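Macrophomate synthase intermolecular Diels-Alderase (Macrophoma commelinae, PDB 1IZC) belongs to the HpcH/HpaI aldolase/citrate lyase family and is an enzyme with a TIM-barrel fold that carries a magnesium ion and pyruvic acid. Local coordinates at residues P39-L43 / Y268-A272. The protein carries 1 engineered substitution. Sequence-based numbering, arbitrary orientation.
Sequences PSKTL and YRAIA
Leu43 is held through both its N-H and its C=O by the chain at Arg269 to Ile271, a compact example of how the first and last strands of one sheet join to close it on itself. Its N donates to Arg269 O at 2.9 Å, from well above the carbonyl plane. Its O accepts from Ile271 N at 2.8 Å in a nearly linear bond (174° at the hydrogen). The same Leu43 O also takes a weaker CA-H...O contact from Ala270. Leu43 and Ala270 thus form a parallel bridge, with their CB atoms 4.4 Å apart on one face of the sheet; the leucine side chain goes on to pack against helix 28-37.

Just before the strand, Pro39 O serves two donors of one residue, Thr42 N at 3.1 Å and Thr42 OG1 at 2.8 Å, which pins the turn. With OG1 thus engaged beside the backbone N (chi1 -74°), the CG2 methyl is anti to that N and lies against Arg269 C at 3.5 Å and Ile271 CD1 at 3.9 Å. A bend at chi2 (-70°) folds Arg269 back so that NH1 donates to Tyr268 O at 2.8 Å; NH1 also donates to Ile264 O of helix 260-265. Pro39 CB sits over the centre of one guanidinium face, and Phe298 of a neighbouring subunit packs on the same proline.

Strands 43-48 and 271-275 are the first and eighth of the parallel sheet, and their pairing here is the seam that closes the eight-stranded TIM barrel.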
# COMPACT_ATOMS: atom_id res chain seq x y z
N PRO A 39 -4.41 -0.24 -42.96
CA PRO A 39 -5.42 0.06 -41.93
C PRO A 39 -6.12 -1.12 -41.28
O PRO A 39 -6.80 -0.94 -40.28
CB PRO A 39 -6.38 1.00 -42.65
CG PRO A 39 -5.46 1.70 -43.64
CD PRO A 39 -4.66 0.55 -44.18
N SER A 40 -5.98 -2.32 -41.85
CA SER A 40 -6.60 -3.49 -41.22
C SER A 40 -5.79 -3.77 -39.96
O SER A 40 -6.21 -4.55 -39.09
CB SER A 40 -6.57 -4.71 -42.15
OG SER A 40 -5.27 -5.26 -42.29
N LYS A 41 -4.62 -3.13 -39.85
CA LYS A 41 -3.76 -3.31 -38.69
C LYS A 41 -3.93 -2.19 -37.65
O LYS A 41 -3.13 -2.05 -36.73
CB LYS A 41 -2.29 -3.40 -39.11
CG LYS A 41 -1.94 -4.66 -39.87
CD LYS A 41 -0.47 -4.62 -40.28
CE LYS A 41 -0.04 -5.93 -40.92
NZ LYS A 41 1.41 -5.87 -41.27
N THR A 42 -4.98 -1.40 -37.82
CA THR A 42 -5.30 -0.33 -36.88
C THR A 42 -5.23 -0.94 -35.48
O THR A 42 -5.78 -2.01 -35.24
CB THR A 42 -6.72 0.21 -37.14
OG1 THR A 42 -6.71 1.02 -38.33
CG2 THR A 42 -7.23 1.05 -35.97
N LEU A 43 -4.54 -0.27 -34.56
CA LEU A 43 -4.38 -0.78 -33.20
C LEU A 43 -5.67 -0.71 -32.40
O LEU A 43 -6.27 0.36 -32.27
CB LEU A 43 -3.29 -0.00 -32.46
CG LEU A 43 -1.86 -0.24 -32.92
CD1 LEU A 43 -1.70 0.23 -34.35
CD2 LEU A 43 -0.89 0.51 -32.01
N TYR A 268 -8.47 7.19 -38.12
CA TYR A 268 -8.03 6.69 -36.81
C TYR A 268 -7.20 5.43 -37.01
O TYR A 268 -7.61 4.54 -37.75
CB TYR A 268 -9.22 6.34 -35.91
CG TYR A 268 -10.04 7.53 -35.42
CD1 TYR A 268 -10.61 8.42 -36.33
CD2 TYR A 268 -10.28 7.73 -34.06
CE1 TYR A 268 -11.40 9.47 -35.91
CE2 TYR A 268 -11.08 8.79 -33.63
CZ TYR A 268 -11.64 9.65 -34.56
OH TYR A 268 -12.44 10.70 -34.17
N ARG A 269 -6.04 5.35 -36.36
CA ARG A 269 -5.20 4.16 -36.47
C ARG A 269 -4.88 3.55 -35.11
O ARG A 269 -4.14 2.58 -35.01
CB ARG A 269 -3.92 4.49 -37.24
CG ARG A 269 -4.18 4.96 -38.67
CD ARG A 269 -4.69 3.83 -39.58
NE ARG A 269 -4.96 4.33 -40.93
CZ ARG A 269 -6.13 4.79 -41.35
NH1 ARG A 269 -7.17 4.81 -40.52
NH2 ARG A 269 -6.28 5.25 -42.59
N ALA A 270 -5.43 4.14 -34.05
CA ALA A 270 -5.26 3.61 -32.69
C ALA A 270 -6.58 3.93 -32.04
O ALA A 270 -6.91 5.10 -31.82
CB ALA A 270 -4.13 4.32 -31.96
N ILE A 271 -7.36 2.88 -31.74
CA ILE A 271 -8.68 3.07 -31.17
C ILE A 271 -8.88 2.30 -29.87
O ILE A 271 -8.64 1.10 -29.82
CB ILE A 271 -9.77 2.59 -32.15
CG1 ILE A 271 -9.55 3.23 -33.53
CG2 ILE A 271 -11.16 2.92 -31.60
CD1 ILE A 271 -10.49 2.68 -34.61
N ALA A 272 -9.31 3.00 -28.82
CA ALA A 272 -9.60 2.33 -27.55
C ALA A 272 -11.03 1.84 -27.74
O ALA A 272 -11.95 2.66 -27.86
CB ALA A 272 -9.52 3.33 -26.41